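PDB 6X42: serine repeat antigen 5 from Plasmodium falciparum, which is a papain-family, cysteine-protease-like antigen of the malaria parasite, a pseudo-zymogen that possibly lacks conventional protease activity. Local coordinates for residues Glu107-Leu112 with Glu127-Val132; Glu166-His169 with Asp173-Val176; Glu196-Tyr201 with Val242-Gly247. All blocks are in the same frame, centred on the assembly; numbering follows the deposited sequence.

Interaction 1 of 3, residues Glu107-Leu112 with Glu127-Val132; sequences EDYGFL and EQCPKV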
ATOM      1  N   GLU A 107      -6.711  -4.551  15.853  1.00 30.89           N
ATOM      2  CA  GLU A 107      -6.519  -4.960  17.246  1.00 35.06           C
ATOM      3  C   GLU A 107      -7.836  -4.938  18.006  1.00 36.85           C
ATOM      4  O   GLU A 107      -8.106  -5.821  18.831  1.00 39.32           O
ATOM      5  CB  GLU A 107      -5.529  -4.020  17.933  1.00 38.26           C
ATOM      6  CG  GLU A 107      -4.171  -3.901  17.245  1.00 41.72           C
ATOM      7  CD  GLU A 107      -3.118  -4.828  17.816  1.00 43.35           C
ATOM      8  OE1 GLU A 107      -3.474  -5.724  18.598  1.00 44.38           O
ATOM      9  OE2 GLU A 107      -1.929  -4.642  17.491  1.00 42.78           O
ATOM     10  N   ASP A 108      -8.663  -3.921  17.756  1.00 36.11           N
ATOM     11  CA  ASP A 108      -9.881  -3.736  18.535  1.00 36.68           C
ATOM     12  C   ASP A 108     -10.978  -4.716  18.134  1.00 37.71           C
ATOM     13  O   ASP A 108     -11.798  -5.096  18.978  1.00 39.72           O
ATOM     14  CB  ASP A 108     -10.404  -2.302  18.365  1.00 37.90           C
ATOM     15  CG  ASP A 108      -9.509  -1.259  19.028  1.00 39.34           C
ATOM     16  OD1 ASP A 108      -9.639  -0.059  18.704  1.00 40.03           O
ATOM     17  OD2 ASP A 108      -8.675  -1.638  19.878  1.00 41.27           O
ATOM     18  N   TYR A 109     -11.025  -5.119  16.864  1.00 37.56           N
ATOM     19  CA  TYR A 109     -12.120  -5.942  16.359  1.00 37.41           C
ATOM     20  C   TYR A 109     -11.736  -7.393  16.101  1.00 37.85           C
ATOM     21  O   TYR A 109     -12.591  -8.269  16.226  1.00 38.55           O
ATOM     22  CB  TYR A 109     -12.729  -5.302  15.096  1.00 38.82           C
ATOM     23  CG  TYR A 109     -13.578  -4.095  15.446  1.00 39.43           C
ATOM     24  CD1 TYR A 109     -12.994  -2.858  15.716  1.00 39.73           C
ATOM     25  CD2 TYR A 109     -14.964  -4.210  15.577  1.00 39.97           C
ATOM     26  CE1 TYR A 109     -13.763  -1.771  16.076  1.00 40.05           C
ATOM     27  CE2 TYR A 109     -15.740  -3.123  15.929  1.00 40.06           C
ATOM     28  CZ  TYR A 109     -15.132  -1.915  16.184  1.00 40.71           C
ATOM     29  OH  TYR A 109     -15.897  -0.834  16.538  1.00 41.78           O
ATOM     30  N   GLY A 110     -10.474  -7.681  15.786  1.00 37.17           N
ATOM     31  CA  GLY A 110     -10.052  -9.061  15.594  1.00 37.01           C
ATOM     32  C   GLY A 110     -10.615  -9.747  14.368  1.00 36.33           C
ATOM     33  O   GLY A 110     -10.373 -10.943  14.175  1.00 37.70           O
ATOM     34  N   PHE A 111     -11.343  -9.030  13.517  1.00 35.07           N
ATOM     35  CA  PHE A 111     -12.043  -9.643  12.395  1.00 34.36           C
ATOM     36  C   PHE A 111     -11.862  -8.768  11.170  1.00 31.89           C
ATOM     37  O   PHE A 111     -12.119  -7.561  11.219  1.00 33.08           O
ATOM     38  CB  PHE A 111     -13.534  -9.780  12.726  1.00 37.04           C
ATOM     39  CG  PHE A 111     -14.227 -10.907  12.005  1.00 38.70           C
ATOM     40  CD1 PHE A 111     -14.492 -12.105  12.651  1.00 40.08           C
ATOM     41  CD2 PHE A 111     -14.620 -10.763  10.682  1.00 39.56           C
ATOM     42  CE1 PHE A 111     -15.141 -13.143  11.989  1.00 40.97           C
ATOM     43  CE2 PHE A 111     -15.265 -11.796  10.011  1.00 40.32           C
ATOM     44  CZ  PHE A 111     -15.526 -12.988  10.668  1.00 41.12           C
ATOM     45  N   LEU A 112     -11.410  -9.372  10.078  1.00 27.07           N
ATOM     46  CA  LEU A 112     -11.379  -8.712   8.776  1.00 25.36           C
ATOM     47  C   LEU A 112     -12.267  -9.539   7.873  1.00 24.11           C
ATOM     48  O   LEU A 112     -11.847 -10.612   7.400  1.00 24.61           O
ATOM     49  CB  LEU A 112      -9.970  -8.627   8.198  1.00 24.66           C
ATOM     50  CG  LEU A 112      -9.062  -7.649   8.924  1.00 25.27           C
ATOM     51  CD1 LEU A 112      -7.662  -7.809   8.367  1.00 25.85           C
ATOM     52  CD2 LEU A 112      -9.583  -6.215   8.802  1.00 26.10           C
ATOM     53  N   GLU A 127     -21.615   4.413   7.326  1.00 15.90           N
ATOM     54  CA  GLU A 127     -22.819   3.770   7.846  1.00 16.60           C
ATOM     55  C   GLU A 127     -22.466   2.916   9.070  1.00 17.04           C
ATOM     56  O   GLU A 127     -21.303   2.693   9.397  1.00 17.65           O
ATOM     57  CB  GLU A 127     -23.540   2.960   6.760  1.00 17.22           C
ATOM     58  CG  GLU A 127     -22.986   1.593   6.478  1.00 17.36           C
ATOM     59  CD  GLU A 127     -23.822   0.748   5.553  1.00 18.00           C
ATOM     60  OE1 GLU A 127     -24.798   1.257   4.954  1.00 19.91           O
ATOM     61  OE2 GLU A 127     -23.513  -0.451   5.451  1.00 19.23           O
ATOM     62  N   GLN A 128     -23.495   2.444   9.763  1.00 18.66           N
ATOM     63  CA  GLN A 128     -23.273   1.668  10.976  1.00 21.80           C
ATOM     64  C   GLN A 128     -22.453   0.417  10.678  1.00 20.64           C
ATOM     65  O   GLN A 128     -22.629  -0.238   9.652  1.00 22.77           O
ATOM     66  CB  GLN A 128     -24.626   1.277  11.569  1.00 29.21           C
ATOM     67  CG  GLN A 128     -24.528   0.407  12.796  1.00 38.01           C
ATOM     68  CD  GLN A 128     -25.840  -0.239  13.133  1.00 46.13           C
ATOM     69  OE1 GLN A 128     -26.822   0.455  13.383  1.00 47.88           O
ATOM     70  NE2 GLN A 128     -25.867  -1.576  13.161  1.00 49.39           N
ATOM     71  N   CYS A 129     -21.549   0.091  11.588  1.00 21.20           N
ATOM     72  CA  CYS A 129     -20.760  -1.128  11.478  1.00 21.73           C
ATOM     73  C   CYS A 129     -21.691  -2.336  11.440  1.00 21.83           C
ATOM     74  O   CYS A 129     -22.545  -2.477  12.325  1.00 23.75           O
ATOM     75  CB  CYS A 129     -19.838  -1.216  12.693  1.00 22.83           C
ATOM     76  SG  CYS A 129     -18.801  -2.692  12.777  1.00 24.14           S
ATOM     77  N   PRO A 130     -21.570  -3.214  10.445  1.00 21.78           N
ATOM     78  CA  PRO A 130     -22.486  -4.353  10.333  1.00 22.84           C
ATOM     79  C   PRO A 130     -22.151  -5.458  11.319  1.00 25.03           C
ATOM     80  O   PRO A 130     -21.005  -5.625  11.744  1.00 25.87           O
ATOM     81  CB  PRO A 130     -22.262  -4.837   8.893  1.00 22.75           C
ATOM     82  CG  PRO A 130     -20.824  -4.543   8.663  1.00 20.62           C
ATOM     83  CD  PRO A 130     -20.596  -3.200   9.344  1.00 20.58           C
ATOM     84  N   LYS A 131     -23.186  -6.217  11.670  1.00 28.20           N
ATOM     85  CA  LYS A 131     -22.996  -7.438  12.436  1.00 30.61           C
ATOM     86  C   LYS A 131     -22.228  -8.449  11.600  1.00 29.21           C
ATOM     87  O   LYS A 131     -22.487  -8.611  10.403  1.00 29.89           O
ATOM     88  CB  LYS A 131     -24.349  -8.057  12.791  1.00 36.44           C
ATOM     89  CG  LYS A 131     -24.290  -9.599  12.970  1.00 41.28           C
ATOM     90  CD  LYS A 131     -25.496 -10.207  13.657  1.00 45.85           C
ATOM     91  CE  LYS A 131     -25.348 -11.727  13.758  1.00 49.06           C
ATOM     92  NZ  LYS A 131     -26.580 -12.368  14.255  1.00 51.67           N
ATOM     93  N   VAL A 132     -21.291  -9.147  12.228  1.00 28.16           N
ATOM     94  CA  VAL A 132     -20.577 -10.214  11.539  1.00 28.47           C
ATOM     95  C   VAL A 132     -21.499 -11.422  11.472  1.00 29.18           C
ATOM     96  O   VAL A 132     -21.956 -11.921  12.500  1.00 30.66           O
ATOM     97  CB  VAL A 132     -19.257 -10.544  12.243  1.00 29.43           C
ATOM     98  CG1 VAL A 132     -18.648 -11.823  11.670  1.00 30.40           C
ATOM     99  CG2 VAL A 132     -18.297  -9.370  12.097  1.00 29.28           C
TER
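The exit of helix 99-109, in the helical lobe of the papain fold, meets a later, irregular segment that returns to the helix end, with Phe111 and Tyr109 reaching across to Val132 and Cys129. Phe111 and Val132 approach from opposite directions, and CG1 of Val132 lies over one face of the phenyl ring in a CH-pi contact. It sits 3.8 Å from the ring centroid, 23° off the normal, and is displaced toward the rim, where Phe111 CZ is its closest neighbour at 3.5 Å. The second methyl, Val132 CG2, is 4.2 Å from Phe111 CD2, and a branched residue suits the place because it offers both methyls to one flat group. Phe111 has CG anti to the backbone N (chi1 -153°), which carries the ring out across a gap of 8.6 Å between the CA atoms of Phe111 and Val132. Three residues earlier on the returning segment, SG of Cys129 stands 4.4 Å from Tyr109 CE2, an oblique sulfur-aromatic approach. Gly110 leaves the helix with positive phi, a conformation that glycine adopts easily, and ends the helix between the two aromatic residues. No hydrogen bond crosses between the segments; Asn138, in the loop beyond 127-132, hydrogen-bonds to Gly110 O and Leu112 N, and the returning chain is secured by the disulfide from Cys129 to Cys84. Cys84 directly follows helix 78-83, whose Tyr80 touches both Tyr109 and Val132.

Interaction 2 of 3, residues Glu166-His169 with Asp173-Val176; sequences ERFH and DAFV. With CA (calcium ion), chain C.
Phe168, in the loop from strand 160-164, packs against Ala174 and Phe175 in the first turn of helix 172-186, a short strand-to-helix connection in the beta lobe of the papain fold. Along the helix, Asp173 is exposed and turns its CB away from the loop, and its OD1 hydrogen-bonds to Tyr261 OH. Ala174 faces the loop: its CB lies at the edge of the Phe168 ring, near the ring plane and 4.1 Å from CE2, and so small a side chain lets the ring settle close to the helix backbone, with CD2 of Phe168 3.7 Å from the N of Phe175. Phe175, which is buried, contributes more than Ala174. Its CD1 comes over a face of the Phe168 ring, 3.8 Å from Phe168 CD1, and the planes, inclined at 46°, form an oblique aromatic pair. With chi1 at -173° its CG points away from the backbone N, and the side chain crosses that of Phe168 at about a right angle; both phenyls also touch Tyr163 of strand 160-164. Val176 turns to Met260 and Tyr261 instead. At the start of the loop, Glu166 binds a calcium ion shared with Asp215; its carboxylate chelates the metal with both oxygens, OE1 at 2.4 Å and OE2 at 2.6 Å.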
ATOM      1  N   GLU A 166      12.577  12.201   3.414  1.00 17.75           N
ATOM      2  CA  GLU A 166      13.287  13.389   3.880  1.00 19.49           C
ATOM      3  C   GLU A 166      14.379  13.017   4.870  1.00 20.76           C
ATOM      4  O   GLU A 166      15.435  13.651   4.886  1.00 23.66           O
ATOM      5  CB  GLU A 166      12.307  14.385   4.511  1.00 20.12           C
ATOM      6  CG  GLU A 166      11.513  15.284   3.516  1.00 21.23           C
ATOM      7  CD  GLU A 166      10.209  15.904   4.082  1.00 22.57           C
ATOM      8  OE1 GLU A 166      10.284  17.092   4.441  1.00 26.66           O
ATOM      9  OE2 GLU A 166       9.104  15.373   4.037  1.00 21.76           O
ATOM     10  N   ARG A 167      14.155  11.994   5.697  1.00 20.84           N
ATOM     11  CA  ARG A 167      15.186  11.565   6.637  1.00 22.61           C
ATOM     12  C   ARG A 167      16.309  10.802   5.948  1.00 22.24           C
ATOM     13  O   ARG A 167      17.392  10.673   6.512  1.00 25.28           O
ATOM     14  CB  ARG A 167      14.570  10.730   7.763  1.00 26.11           C
ATOM     15  CG  ARG A 167      13.507  11.474   8.616  1.00 29.15           C
ATOM     16  CD  ARG A 167      14.100  12.592   9.490  1.00 31.04           C
ATOM     17  N   PHE A 168      16.086  10.322   4.729  1.00 22.15           N
ATOM     18  CA  PHE A 168      17.096   9.623   3.944  1.00 22.91           C
ATOM     19  C   PHE A 168      17.639  10.483   2.811  1.00 24.64           C
ATOM     20  O   PHE A 168      18.203   9.942   1.858  1.00 24.59           O
ATOM     21  CB  PHE A 168      16.522   8.336   3.344  1.00 22.81           C
ATOM     22  CG  PHE A 168      16.394   7.213   4.315  1.00 22.34           C
ATOM     23  CD1 PHE A 168      15.314   7.156   5.172  1.00 21.56           C
ATOM     24  CD2 PHE A 168      17.340   6.205   4.366  1.00 21.98           C
ATOM     25  CE1 PHE A 168      15.182   6.119   6.071  1.00 21.55           C
ATOM     26  CE2 PHE A 168      17.212   5.173   5.263  1.00 22.29           C
ATOM     27  CZ  PHE A 168      16.129   5.126   6.118  1.00 22.32           C
ATOM     28  N   HIS A 169      17.497  11.812   2.899  1.00 26.54           N
ATOM     29  CA  HIS A 169      17.835  12.665   1.759  1.00 32.85           C
ATOM     30  C   HIS A 169      19.298  12.527   1.352  1.00 32.72           C
ATOM     31  O   HIS A 169      19.609  12.610   0.159  1.00 33.95           O
ATOM     32  CB  HIS A 169      17.469  14.131   2.033  1.00 40.03           C
ATOM     33  CG  HIS A 169      18.341  14.807   3.049  1.00 47.41           C
ATOM     34  ND1 HIS A 169      19.345  15.687   2.700  1.00 50.86           N
ATOM     35  CD2 HIS A 169      18.359  14.734   4.403  1.00 50.85           C
ATOM     36  CE1 HIS A 169      19.942  16.129   3.794  1.00 52.80           C
ATOM     37  NE2 HIS A 169      19.366  15.564   4.840  1.00 52.81           N
ATOM     38  N   ASP A 173      20.069   5.690  -1.467  0.55 22.58           N
ATOM     39  CA  ASP A 173      20.331   4.306  -1.842  0.55 22.79           C
ATOM     40  C   ASP A 173      19.828   3.346  -0.772  0.55 20.16           C
ATOM     41  O   ASP A 173      19.310   2.271  -1.092  0.55 20.59           O
ATOM     42  CB  ASP A 173      21.829   4.093  -2.076  0.55 27.50           C
ATOM     43  CG  ASP A 173      22.306   4.661  -3.393  1.00 33.57           C
ATOM     44  OD1 ASP A 173      21.477   5.152  -4.186  1.00 36.86           O
ATOM     45  OD2 ASP A 173      23.533   4.616  -3.639  1.00 38.18           O
ATOM     46  N   ALA A 174      19.965   3.722   0.504  1.00 20.49           N
ATOM     47  CA  ALA A 174      19.488   2.871   1.588  1.00 20.81           C
ATOM     48  C   ALA A 174      17.964   2.840   1.622  1.00 18.74           C
ATOM     49  O   ALA A 174      17.373   1.782   1.848  1.00 19.05           O
ATOM     50  CB  ALA A 174      20.067   3.348   2.920  1.00 22.26           C
ATOM     51  N   PHE A 175      17.318   3.982   1.371  1.00 17.94           N
ATOM     52  CA  PHE A 175      15.854   4.029   1.301  1.00 16.77           C
ATOM     53  C   PHE A 175      15.345   3.095   0.212  1.00 16.16           C
ATOM     54  O   PHE A 175      14.429   2.296   0.440  1.00 16.41           O
ATOM     55  CB  PHE A 175      15.456   5.484   1.031  1.00 16.95           C
ATOM     56  CG  PHE A 175      13.974   5.780   1.087  1.00 16.00           C
ATOM     57  CD1 PHE A 175      13.284   5.837   2.285  1.00 16.50           C
ATOM     58  CD2 PHE A 175      13.278   6.083  -0.074  1.00 16.13           C
ATOM     59  CE1 PHE A 175      11.943   6.161   2.328  1.00 15.82           C
ATOM     60  CE2 PHE A 175      11.928   6.410  -0.041  1.00 16.23           C
ATOM     61  CZ  PHE A 175      11.258   6.455   1.170  1.00 15.74           C
ATOM     62  N   VAL A 176      15.969   3.149  -0.966  1.00 16.91           N
ATOM     63  CA  VAL A 176      15.606   2.272  -2.075  1.00 16.61           C
ATOM     64  C   VAL A 176      15.794   0.806  -1.697  1.00 16.69           C
ATOM     65  O   VAL A 176      14.917  -0.039  -1.948  1.00 17.32           O
ATOM     66  CB  VAL A 176      16.422   2.657  -3.324  1.00 17.88           C
ATOM     67  CG1 VAL A 176      16.317   1.582  -4.403  1.00 18.54           C
ATOM     68  CG2 VAL A 176      15.974   4.007  -3.853  1.00 19.32           C
TER
HETATM   69 CA    CA C 902       8.125  17.372   5.318  1.00 17.60          CA
HETATM   70  O   HOH W   1       7.158  15.485   6.395  1.00 17.16           O
HETATM   71  O   HOH W   2       9.472  17.951   7.156  1.00 22.00           O

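Interaction 3 of 3, residues Glu196-Tyr201 with Val242-Gly247; sequences ENVMGY and VRNSWG. With CA (calcium ion), chain B.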
ATOM      1  N   GLU A 196      -2.211  15.460  -5.395  1.00 14.14           N
ATOM      2  CA  GLU A 196      -2.103  16.429  -6.479  1.00 15.64           C
ATOM      3  C   GLU A 196      -1.056  16.012  -7.502  1.00 14.74           C
ATOM      4  O   GLU A 196      -1.199  16.304  -8.694  1.00 15.16           O
ATOM      5  CB  GLU A 196      -1.773  17.827  -5.932  1.00 19.80           C
ATOM      6  CG  GLU A 196      -0.323  18.011  -5.489  1.00 20.90           C
ATOM      7  CD  GLU A 196       0.036  19.423  -5.040  1.00 21.24           C
ATOM      8  OE1 GLU A 196      -0.852  20.139  -4.510  1.00 25.11           O
ATOM      9  OE2 GLU A 196       1.231  19.786  -5.146  1.00 19.87           O
ATOM     10  N   ASN A 197       0.006  15.346  -7.049  1.00 14.13           N
ATOM     11  CA  ASN A 197       1.155  15.095  -7.895  1.00 13.89           C
ATOM     12  C   ASN A 197       0.863  14.108  -9.007  1.00 14.01           C
ATOM     13  O   ASN A 197       1.610  14.085  -9.991  1.00 16.34           O
ATOM     14  CB  ASN A 197       2.349  14.624  -7.074  1.00 13.96           C
ATOM     15  CG  ASN A 197       2.914  15.736  -6.216  1.00 14.23           C
ATOM     16  OD1 ASN A 197       2.741  16.909  -6.546  1.00 16.09           O
ATOM     17  ND2 ASN A 197       3.569  15.398  -5.129  1.00 14.31           N
ATOM     18  N   VAL A 198      -0.206  13.314  -8.891  1.00 13.30           N
ATOM     19  CA  VAL A 198      -0.588  12.353  -9.931  1.00 13.84           C
ATOM     20  C   VAL A 198      -1.803  12.806 -10.717  1.00 13.62           C
ATOM     21  O   VAL A 198      -2.353  12.024 -11.506  1.00 14.45           O
ATOM     22  CB  VAL A 198      -0.759  10.924  -9.374  1.00 14.06           C
ATOM     23  CG1 VAL A 198       0.489  10.477  -8.630  1.00 15.09           C
ATOM     24  CG2 VAL A 198      -1.978  10.802  -8.471  1.00 14.77           C
ATOM     25  N   MET A 199      -2.195  14.078 -10.580  1.00 14.25           N
ATOM     26  CA  MET A 199      -3.380  14.627 -11.224  0.59 15.11           C
ATOM     27  C   MET A 199      -3.121  15.174 -12.621  1.00 15.40           C
ATOM     28  O   MET A 199      -4.085  15.524 -13.316  1.00 16.75           O
ATOM     29  CB  MET A 199      -3.943  15.767 -10.377  0.59 16.39           C
ATOM     30  CG  MET A 199      -4.496  15.338  -9.054  0.59 18.94           C
ATOM     31  SD  MET A 199      -5.909  14.254  -9.197  0.59 23.36           S
ATOM     32  CE  MET A 199      -6.418  14.227  -7.473  0.59 24.95           C
ATOM     33  N   GLY A 200      -1.860  15.281 -13.035  1.00 15.98           N
ATOM     34  CA  GLY A 200      -1.574  15.820 -14.355  1.00 17.65           C
ATOM     35  C   GLY A 200      -2.145  14.942 -15.453  1.00 16.48           C
ATOM     36  O   GLY A 200      -2.258  13.718 -15.329  1.00 16.94           O
ATOM     37  N   TYR A 201      -2.499  15.587 -16.560  1.00 17.28           N
ATOM     38  CA  TYR A 201      -2.974  14.866 -17.736  1.00 17.31           C
ATOM     39  C   TYR A 201      -2.013  13.742 -18.135  1.00 17.13           C
ATOM     40  O   TYR A 201      -2.430  12.678 -18.609  1.00 17.39           O
ATOM     41  CB  TYR A 201      -3.093  15.884 -18.875  1.00 19.50           C
ATOM     42  CG  TYR A 201      -3.390  15.267 -20.212  1.00 21.36           C
ATOM     43  CD1 TYR A 201      -4.669  14.857 -20.538  1.00 23.62           C
ATOM     44  CD2 TYR A 201      -2.384  15.084 -21.146  1.00 24.70           C
ATOM     45  CE1 TYR A 201      -4.939  14.274 -21.770  1.00 24.58           C
ATOM     46  CE2 TYR A 201      -2.643  14.520 -22.377  1.00 27.08           C
ATOM     47  CZ  TYR A 201      -3.916  14.110 -22.680  1.00 27.89           C
ATOM     48  OH  TYR A 201      -4.162  13.540 -23.911  1.00 32.23           O
ATOM     49  N   VAL A 242       3.791   1.496  -8.984  1.00 12.46           N
ATOM     50  CA  VAL A 242       2.898   1.960  -7.925  1.00 11.70           C
ATOM     51  C   VAL A 242       1.461   1.596  -8.280  1.00 12.18           C
ATOM     52  O   VAL A 242       0.985   1.874  -9.387  1.00 13.35           O
ATOM     53  CB  VAL A 242       3.036   3.481  -7.707  1.00 12.59           C
ATOM     54  CG1 VAL A 242       2.128   3.962  -6.571  1.00 14.25           C
ATOM     55  CG2 VAL A 242       4.478   3.853  -7.429  1.00 13.70           C
ATOM     56  N   ARG A 243       0.772   1.000  -7.312  1.00 11.90           N
ATOM     57  CA  ARG A 243      -0.656   0.688  -7.377  1.00 12.08           C
ATOM     58  C   ARG A 243      -1.451   1.815  -6.731  1.00 11.20           C
ATOM     59  O   ARG A 243      -1.160   2.226  -5.604  1.00 12.22           O
ATOM     60  CB  ARG A 243      -0.926  -0.610  -6.620  1.00 12.67           C
ATOM     61  CG  ARG A 243      -2.392  -1.062  -6.581  1.00 12.97           C
ATOM     62  CD  ARG A 243      -2.493  -2.327  -5.824  1.00 14.01           C
ATOM     63  NE  ARG A 243      -3.841  -2.743  -5.473  1.00 13.69           N
ATOM     64  CZ  ARG A 243      -4.560  -3.679  -6.083  1.00 13.49           C
ATOM     65  NH1 ARG A 243      -4.176  -4.237  -7.212  1.00 15.55           N
ATOM     66  NH2 ARG A 243      -5.684  -4.082  -5.537  1.00 14.40           N
ATOM     67  N   ASN A 244      -2.480   2.286  -7.431  1.00 11.75           N
ATOM     68  CA  ASN A 244      -3.443   3.251  -6.909  1.00 11.55           C
ATOM     69  C   ASN A 244      -4.796   2.569  -6.743  1.00 11.86           C
ATOM     70  O   ASN A 244      -4.994   1.439  -7.189  1.00 13.23           O
ATOM     71  CB  ASN A 244      -3.525   4.458  -7.851  1.00 12.16           C
ATOM     72  CG  ASN A 244      -3.970   5.741  -7.175  1.00 12.69           C
ATOM     73  OD1 ASN A 244      -4.348   5.772  -6.006  1.00 12.50           O
ATOM     74  ND2 ASN A 244      -3.925   6.822  -7.943  1.00 14.58           N
ATOM     75  N   SER A 245      -5.728   3.278  -6.101  1.00 11.72           N
ATOM     76  CA  SER A 245      -7.066   2.800  -5.793  1.00 11.92           C
ATOM     77  C   SER A 245      -8.139   3.692  -6.427  1.00 11.93           C
ATOM     78  O   SER A 245      -9.174   3.986  -5.812  1.00 12.57           O
ATOM     79  CB  SER A 245      -7.281   2.643  -4.288  1.00 13.07           C
ATOM     80  OG  SER A 245      -6.909   3.801  -3.571  1.00 13.39           O
ATOM     81  N   TRP A 246      -7.886   4.112  -7.669  1.00 13.20           N
ATOM     82  CA  TRP A 246      -8.801   4.955  -8.434  1.00 13.17           C
ATOM     83  C   TRP A 246      -9.396   4.187  -9.606  1.00 13.28           C
ATOM     84  O   TRP A 246      -9.868   4.783 -10.587  1.00 14.35           O
ATOM     85  CB  TRP A 246      -8.118   6.247  -8.882  1.00 14.04           C
ATOM     86  CG  TRP A 246      -7.745   7.183  -7.753  1.00 13.56           C
ATOM     87  CD1 TRP A 246      -8.105   7.095  -6.442  1.00 15.02           C
ATOM     88  CD2 TRP A 246      -6.928   8.354  -7.863  1.00 13.60           C
ATOM     89  NE1 TRP A 246      -7.539   8.127  -5.726  1.00 16.52           N
ATOM     90  CE2 TRP A 246      -6.824   8.921  -6.580  1.00 14.91           C
ATOM     91  CE3 TRP A 246      -6.265   8.974  -8.931  1.00 15.91           C
ATOM     92  CZ2 TRP A 246      -6.067  10.066  -6.329  1.00 16.19           C
ATOM     93  CZ3 TRP A 246      -5.537  10.113  -8.680  1.00 16.03           C
ATOM     94  CH2 TRP A 246      -5.437  10.645  -7.390  1.00 17.01           C
ATOM     95  N   GLY A 247      -9.410   2.863  -9.496  1.00 13.80           N
ATOM     96  CA  GLY A 247      -9.996   2.014 -10.497  1.00 14.26           C
ATOM     97  C   GLY A 247      -9.041   1.668 -11.616  1.00 14.37           C
ATOM     98  O   GLY A 247      -7.960   2.246 -11.758  1.00 14.12           O
TER
HETATM   99 CA    CA B 901       3.323  19.112  -5.877  1.00 16.50          CA
HETATM  100  O   HOH W   3       5.414  18.387  -6.890  1.00 20.69           O
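The indole of Trp246 has ND2 of Asn244 over one face, 3.3 Å above the plane and offset toward the rim, while Val198 and Met199 come obliquely to the outer end of its six-membered ring. Trp250 meets the indole edge-to-face, and the ring of His219 lies against it with planes at about 40°. Val198 sends CG2 to Trp246 CH2 at 3.6 Å, using the methyl placed between its backbone N and carbonyl carbon. In the conformer described, Met199 bends at chi2 (-64°) and brings CE to 3.7 Å from Trp246 CH2; its flexible thioether makes a Met-aromatic contact. Residues 244-247 form the Asn-Ser-Trp-Gly signature of papain-like proteases, and Asn244 occupies the position of the triad asparagine: OD1 hydrogen-bonds to His219 NE2, next to Trp246, whose counterpart in relatives shields this pair from solvent. The same OD1 accepts the N-H of Ser245 at 2.9 Å, with the donor 38° out of the carbonyl plane. On the facing loop, Glu196 OE2 and Asn197 OD1 bind a calcium ion at 2.3 and 2.4 Å, together with Asp214 and a water.

Overall arrangement
Followed from the N terminus, the three contacts come in series: each closes before the next opens, so none nests in or crosses another. Interaction 1 closes a loop of 14 intervening residues, without helix or strand, and ties the end of helix 99-109 to the loop before strand 144-145. Interaction 2 has only three residues between its segments and lies at the turn from strand 160-164 to helix 172-186. Interaction 3 spans 40 residues, including most of the hairpin of strands 219-230 and 236-243, and ties a calcium-binding loop to the Asn-Ser-Trp-Gly region. Interactions 1 and 2 lie on opposite sides of the chain's centre, their own centres 37 Å apart. Interactions 2 and 3, both in the beta lobe, are closer, with centres 23 Å apart, yet do not touch.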